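Local atomic coordinates of MGS-MChE2 (Uncultured bacterium, PDB entry 5JD6), a protein that probably hydrolyses ester bonds as a metagenomic esterase of the alpha/beta hydrolase fold. Residues K192-G200 with L244-F254. Residues are numbered along the deposited sequence; the frame is centred on the assembly and turned at random.
Sequences KTPTCIIWG and LLHEWFKERDF
Cys196 lies over one face of the Trp248 indole: its CB is 3.4 Å from the centroid of the six-membered ring, 12° off the normal, a CH-pi contact, while SG stands 3.9 Å from the centroid of the five-membered ring, a sulfur-aromatic contact. A chi1 of -176° swings SG along the strand to that place; Leu245 CD1 is a looser neighbour, 4.4 Å from SG. Arg252 CD packs over the opposite indole face, and Pro194 O approaches the ring edge at CH2 (3.6 Å). Trp248 NE1 is hydrogen-bonded to Asp222, which helps fix the rotation of the ring. Pro194 lays CB on one face of the Arg252 guanidinium, 3.5 Å from NH1, and touches the edge of the Phe254 ring through CG, 3.8 Å from CZ. The extended Arg252 chain ends in a salt bridge to Asp220. Farther along, Ile198 CD1 rests against Leu245 CB (4.0 Å) and Leu244 CB. Phe249 O accepts hydrogen bonds from Arg252 N and Phe254 N; the second ties the C-terminal residue back to the helix. Strand 195-200 and helix 244-252 run nearly antiparallel (162°), as expected where the C-terminal helix packs along one face of the central sheet of an alpha/beta hydrolase.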
ATOM      1  N   LYS A 192       1.637  -6.877 -15.897  1.00 59.21           N
ATOM      2  CA  LYS A 192       2.167  -5.906 -16.855  1.00 63.03           C
ATOM      3  C   LYS A 192       2.265  -4.470 -16.351  1.00 58.40           C
ATOM      4  O   LYS A 192       3.084  -3.695 -16.847  1.00 58.79           O
ATOM      5  CB  LYS A 192       1.312  -5.907 -18.123  1.00 70.29           C
ATOM      6  CG  LYS A 192       1.473  -7.129 -18.996  1.00 77.93           C
ATOM      7  CD  LYS A 192       0.211  -7.381 -19.803  1.00 88.37           C
ATOM      8  CE  LYS A 192       0.447  -7.097 -21.278  1.00 96.96           C
ATOM      9  NZ  LYS A 192      -0.803  -6.707 -21.983  1.00100.33           N
ATOM     10  N   THR A 193       1.432  -4.123 -15.375  1.00 56.62           N
ATOM     11  CA  THR A 193       1.310  -2.741 -14.922  1.00 60.70           C
ATOM     12  C   THR A 193       2.652  -2.141 -14.510  1.00 52.95           C
ATOM     13  O   THR A 193       3.446  -2.796 -13.834  1.00 45.89           O
ATOM     14  CB  THR A 193       0.334  -2.624 -13.735  1.00 63.30           C
ATOM     15  OG1 THR A 193       0.959  -3.123 -12.546  1.00 73.66           O
ATOM     16  CG2 THR A 193      -0.942  -3.408 -14.008  1.00 60.65           C
ATOM     17  N   PRO A 194       2.910  -0.895 -14.938  1.00 50.99           N
ATOM     18  CA  PRO A 194       4.122  -0.154 -14.571  1.00 41.00           C
ATOM     19  C   PRO A 194       4.267  -0.042 -13.059  1.00 34.61           C
ATOM     20  O   PRO A 194       3.363   0.455 -12.389  1.00 30.56           O
ATOM     21  CB  PRO A 194       3.899   1.223 -15.206  1.00 42.93           C
ATOM     22  CG  PRO A 194       2.952   0.969 -16.328  1.00 49.98           C
ATOM     23  CD  PRO A 194       2.044  -0.118 -15.842  1.00 48.21           C
ATOM     24  N   THR A 195       5.395  -0.503 -12.529  1.00 40.47           N
ATOM     25  CA  THR A 195       5.572  -0.567 -11.086  1.00 35.17           C
ATOM     26  C   THR A 195       6.804   0.195 -10.612  1.00 32.53           C
ATOM     27  O   THR A 195       7.898   0.035 -11.152  1.00 30.92           O
ATOM     28  CB  THR A 195       5.670  -2.026 -10.606  1.00 36.29           C
ATOM     29  OG1 THR A 195       4.480  -2.732 -10.980  1.00 39.14           O
ATOM     30  CG2 THR A 195       5.832  -2.083  -9.095  1.00 35.15           C
ATOM     31  N   CYS A 196       6.613   1.030  -9.597  1.00 27.12           N
ATOM     32  CA  CYS A 196       7.717   1.746  -8.976  1.00 31.57           C
ATOM     33  C   CYS A 196       8.024   1.136  -7.617  1.00 32.27           C
ATOM     34  O   CYS A 196       7.159   1.074  -6.743  1.00 29.55           O
ATOM     35  CB  CYS A 196       7.387   3.232  -8.831  1.00 25.86           C
ATOM     36  SG  CYS A 196       8.740   4.233  -8.177  1.00 31.70           S
ATOM     37  N   ILE A 197       9.258   0.678  -7.441  1.00 35.74           N
ATOM     38  CA  ILE A 197       9.662   0.078  -6.179  1.00 29.10           C
ATOM     39  C   ILE A 197      10.692   0.953  -5.476  1.00 29.67           C
ATOM     40  O   ILE A 197      11.834   1.060  -5.918  1.00 31.36           O
ATOM     41  CB  ILE A 197      10.242  -1.332  -6.386  1.00 34.12           C
ATOM     42  CG1 ILE A 197       9.378  -2.126  -7.366  1.00 31.42           C
ATOM     43  CG2 ILE A 197      10.355  -2.058  -5.058  1.00 31.87           C
ATOM     44  CD1 ILE A 197       9.998  -3.435  -7.798  1.00 34.05           C
ATOM     45  N   ILE A 198      10.271   1.584  -4.384  1.00 28.67           N
ATOM     46  CA  ILE A 198      11.157   2.415  -3.578  1.00 32.58           C
ATOM     47  C   ILE A 198      11.427   1.712  -2.253  1.00 36.57           C
ATOM     48  O   ILE A 198      10.502   1.247  -1.598  1.00 30.23           O
ATOM     49  CB  ILE A 198      10.552   3.808  -3.327  1.00 28.35           C
ATOM     50  CG1 ILE A 198      10.196   4.476  -4.657  1.00 29.43           C
ATOM     51  CG2 ILE A 198      11.515   4.673  -2.531  1.00 34.04           C
ATOM     52  CD1 ILE A 198       9.512   5.815  -4.510  1.00 26.38           C
ATOM     53  N   TRP A 199      12.690   1.626  -1.854  1.00 33.21           N
ATOM     54  CA  TRP A 199      13.034   0.797  -0.705  1.00 35.07           C
ATOM     55  C   TRP A 199      14.129   1.404   0.163  1.00 41.92           C
ATOM     56  O   TRP A 199      15.050   2.047  -0.341  1.00 49.35           O
ATOM     57  CB  TRP A 199      13.468  -0.588  -1.185  1.00 36.44           C
ATOM     58  CG  TRP A 199      12.967  -1.721  -0.346  1.00 44.95           C
ATOM     59  CD1 TRP A 199      13.558  -2.241   0.769  1.00 47.00           C
ATOM     60  CD2 TRP A 199      11.777  -2.487  -0.565  1.00 44.92           C
ATOM     61  NE1 TRP A 199      12.806  -3.281   1.260  1.00 47.38           N
ATOM     62  CE2 TRP A 199      11.708  -3.454   0.458  1.00 48.62           C
ATOM     63  CE3 TRP A 199      10.764  -2.451  -1.529  1.00 41.91           C
ATOM     64  CZ2 TRP A 199      10.664  -4.373   0.547  1.00 49.35           C
ATOM     65  CZ3 TRP A 199       9.728  -3.363  -1.438  1.00 44.44           C
ATOM     66  CH2 TRP A 199       9.687  -4.311  -0.407  1.00 46.25           C
ATOM     67  N   GLY A 200      14.024   1.195   1.470  1.00 38.85           N
ATOM     68  CA  GLY A 200      15.097   1.553   2.378  1.00 50.39           C
ATOM     69  C   GLY A 200      16.254   0.592   2.186  1.00 56.28           C
ATOM     70  O   GLY A 200      16.047  -0.618   2.088  1.00 59.74           O
ATOM     71  N   LEU A 244      11.658  10.988  -5.466  1.00 40.82           N
ATOM     72  CA  LEU A 244      11.856   9.778  -6.261  1.00 41.13           C
ATOM     73  C   LEU A 244      10.570   9.376  -6.973  1.00 38.98           C
ATOM     74  O   LEU A 244      10.579   9.065  -8.165  1.00 29.51           O
ATOM     75  CB  LEU A 244      12.346   8.624  -5.383  1.00 41.57           C
ATOM     76  CG  LEU A 244      13.807   8.652  -4.933  1.00 39.87           C
ATOM     77  CD1 LEU A 244      14.104   7.473  -4.019  1.00 34.28           C
ATOM     78  CD2 LEU A 244      14.738   8.649  -6.133  1.00 43.57           C
ATOM     79  N   LEU A 245       9.466   9.387  -6.233  1.00 34.18           N
ATOM     80  CA  LEU A 245       8.169   9.005  -6.779  1.00 31.37           C
ATOM     81  C   LEU A 245       7.682  10.009  -7.819  1.00 31.56           C
ATOM     82  O   LEU A 245       7.137   9.625  -8.856  1.00 31.85           O
ATOM     83  CB  LEU A 245       7.136   8.867  -5.658  1.00 24.03           C
ATOM     84  CG  LEU A 245       5.719   8.489  -6.095  1.00 22.51           C
ATOM     85  CD1 LEU A 245       5.751   7.225  -6.942  1.00 22.52           C
ATOM     86  CD2 LEU A 245       4.808   8.306  -4.889  1.00 21.57           C
ATOM     87  N   HIS A 246       7.882  11.293  -7.539  1.00 28.20           N
ATOM     88  CA  HIS A 246       7.436  12.349  -8.442  1.00 31.66           C
ATOM     89  C   HIS A 246       8.146  12.256  -9.787  1.00 38.65           C
ATOM     90  O   HIS A 246       7.521  12.396 -10.838  1.00 34.82           O
ATOM     91  CB  HIS A 246       7.671  13.726  -7.823  1.00 35.40           C
ATOM     92  CG  HIS A 246       6.929  14.832  -8.506  1.00 46.27           C
ATOM     93  ND1 HIS A 246       7.210  16.162  -8.286  1.00 51.52           N
ATOM     94  CD2 HIS A 246       5.912  14.803  -9.399  1.00 42.69           C
ATOM     95  CE1 HIS A 246       6.398  16.907  -9.017  1.00 49.51           C
ATOM     96  NE2 HIS A 246       5.602  16.106  -9.703  1.00 44.95           N
ATOM     97  N   GLU A 247       9.454  12.017  -9.747  1.00 37.74           N
ATOM     98  CA  GLU A 247      10.247  11.923 -10.967  1.00 41.38           C
ATOM     99  C   GLU A 247       9.860  10.704 -11.792  1.00 37.75           C
ATOM    100  O   GLU A 247       9.909  10.736 -13.021  1.00 34.53           O
ATOM    101  CB  GLU A 247      11.740  11.880 -10.637  1.00 43.73           C
ATOM    102  CG  GLU A 247      12.397  13.251 -10.596  1.00 55.36           C
ATOM    103  CD  GLU A 247      12.257  14.006 -11.908  1.00 65.13           C
ATOM    104  OE1 GLU A 247      12.243  13.358 -12.977  1.00 73.06           O
ATOM    105  OE2 GLU A 247      12.160  15.251 -11.869  1.00 64.42           O
ATOM    106  N   TRP A 248       9.476   9.631 -11.112  1.00 34.25           N
ATOM    107  CA  TRP A 248       9.022   8.430 -11.795  1.00 36.15           C
ATOM    108  C   TRP A 248       7.708   8.713 -12.517  1.00 36.33           C
ATOM    109  O   TRP A 248       7.480   8.226 -13.625  1.00 47.45           O
ATOM    110  CB  TRP A 248       8.859   7.273 -10.809  1.00 33.76           C
ATOM    111  CG  TRP A 248       8.542   5.967 -11.466  1.00 32.77           C
ATOM    112  CD1 TRP A 248       9.417   5.137 -12.106  1.00 31.22           C
ATOM    113  CD2 TRP A 248       7.258   5.336 -11.550  1.00 30.29           C
ATOM    114  NE1 TRP A 248       8.756   4.030 -12.582  1.00 34.95           N
ATOM    115  CE2 TRP A 248       7.431   4.128 -12.253  1.00 29.34           C
ATOM    116  CE3 TRP A 248       5.980   5.677 -11.095  1.00 26.02           C
ATOM    117  CZ2 TRP A 248       6.373   3.259 -12.513  1.00 34.26           C
ATOM    118  CZ3 TRP A 248       4.932   4.813 -11.355  1.00 38.30           C
ATOM    119  CH2 TRP A 248       5.135   3.619 -12.058  1.00 31.97           C
ATOM    120  N   PHE A 249       6.850   9.508 -11.882  1.00 28.38           N
ATOM    121  CA  PHE A 249       5.588   9.924 -12.487  1.00 37.15           C
ATOM    122  C   PHE A 249       5.827  10.755 -13.745  1.00 38.68           C
ATOM    123  O   PHE A 249       5.137  10.587 -14.750  1.00 43.17           O
ATOM    124  CB  PHE A 249       4.745  10.726 -11.488  1.00 26.45           C
ATOM    125  CG  PHE A 249       4.058   9.883 -10.448  1.00 32.73           C
ATOM    126  CD1 PHE A 249       3.900   8.518 -10.631  1.00 34.22           C
ATOM    127  CD2 PHE A 249       3.561  10.460  -9.290  1.00 23.14           C
ATOM    128  CE1 PHE A 249       3.263   7.743  -9.676  1.00 25.65           C
ATOM    129  CE2 PHE A 249       2.923   9.692  -8.330  1.00 27.28           C
ATOM    130  CZ  PHE A 249       2.774   8.331  -8.523  1.00 25.09           C
ATOM    131  N   LYS A 250       6.810  11.647 -13.679  1.00 32.20           N
ATOM    132  CA  LYS A 250       7.127  12.538 -14.790  1.00 35.20           C
ATOM    133  C   LYS A 250       7.605  11.773 -16.020  1.00 40.71           C
ATOM    134  O   LYS A 250       7.249  12.112 -17.149  1.00 49.04           O
ATOM    135  CB  LYS A 250       8.191  13.552 -14.369  1.00 51.95           C
ATOM    136  CG  LYS A 250       7.739  14.515 -13.284  1.00 56.47           C
ATOM    137  CD  LYS A 250       8.923  15.251 -12.679  1.00 71.68           C
ATOM    138  CE  LYS A 250       8.480  16.193 -11.575  1.00 79.17           C
ATOM    139  NZ  LYS A 250       9.631  16.721 -10.790  1.00 87.39           N
ATOM    140  N   GLU A 251       8.411  10.741 -15.791  1.00 42.09           N
ATOM    141  CA  GLU A 251       8.966   9.944 -16.879  1.00 47.31           C
ATOM    142  C   GLU A 251       7.899   9.184 -17.656  1.00 48.13           C
ATOM    143  O   GLU A 251       8.067   8.902 -18.840  1.00 54.16           O
ATOM    144  CB  GLU A 251       9.989   8.947 -16.340  1.00 53.82           C
ATOM    145  CG  GLU A 251      11.213   9.574 -15.722  1.00 72.39           C
ATOM    146  CD  GLU A 251      12.164   8.537 -15.170  1.00 86.00           C
ATOM    147  OE1 GLU A 251      12.025   7.348 -15.526  1.00 89.47           O
ATOM    148  OE2 GLU A 251      13.047   8.908 -14.376  1.00 92.60           O
ATOM    149  N   ARG A 252       6.803   8.852 -16.983  1.00 46.53           N
ATOM    150  CA  ARG A 252       5.803   7.966 -17.564  1.00 50.85           C
ATOM    151  C   ARG A 252       4.456   8.634 -17.799  1.00 51.33           C
ATOM    152  O   ARG A 252       3.536   7.999 -18.313  1.00 58.37           O
ATOM    153  CB  ARG A 252       5.608   6.747 -16.664  1.00 53.74           C
ATOM    154  CG  ARG A 252       6.785   5.793 -16.654  1.00 61.39           C
ATOM    155  CD  ARG A 252       6.494   4.596 -15.777  1.00 60.54           C
ATOM    156  NE  ARG A 252       7.466   3.525 -15.963  1.00 63.04           N
ATOM    157  CZ  ARG A 252       7.313   2.523 -16.821  1.00 69.01           C
ATOM    158  NH1 ARG A 252       6.224   2.458 -17.578  1.00 64.36           N
ATOM    159  NH2 ARG A 252       8.246   1.588 -16.925  1.00 76.52           N
ATOM    160  N   ASP A 253       4.350   9.906 -17.424  1.00 54.91           N
ATOM    161  CA  ASP A 253       3.081  10.632 -17.458  1.00 69.82           C
ATOM    162  C   ASP A 253       2.034   9.914 -16.607  1.00 77.47           C
ATOM    163  O   ASP A 253       1.111   9.289 -17.132  1.00100.63           O
ATOM    164  CB  ASP A 253       2.581  10.803 -18.898  1.00 85.55           C
ATOM    165  CG  ASP A 253       1.302  11.625 -18.986  1.00103.69           C
ATOM    166  OD1 ASP A 253       0.827  12.129 -17.947  1.00105.61           O
ATOM    167  OD2 ASP A 253       0.764  11.763 -20.105  1.00114.43           O
ATOM    168  N   PHE A 254       2.185  10.019 -15.292  1.00 60.05           N
ATOM    169  CA  PHE A 254       1.228   9.445 -14.353  1.00 53.77           C
ATOM    170  C   PHE A 254       0.692  10.510 -13.403  1.00 54.72           C
ATOM    171  O   PHE A 254       1.077  11.677 -13.482  1.00 50.46           O
ATOM    172  CB  PHE A 254       1.869   8.304 -13.561  1.00 46.74           C
ATOM    173  CG  PHE A 254       2.040   7.037 -14.348  1.00 43.11           C
ATOM    174  CD1 PHE A 254       1.217   6.759 -15.426  1.00 37.89           C
ATOM    175  CD2 PHE A 254       3.019   6.121 -14.007  1.00 45.60           C
ATOM    176  CE1 PHE A 254       1.370   5.594 -16.151  1.00 39.84           C
ATOM    177  CE2 PHE A 254       3.176   4.953 -14.729  1.00 47.68           C
ATOM    178  CZ  PHE A 254       2.350   4.690 -15.802  1.00 41.99           C
TER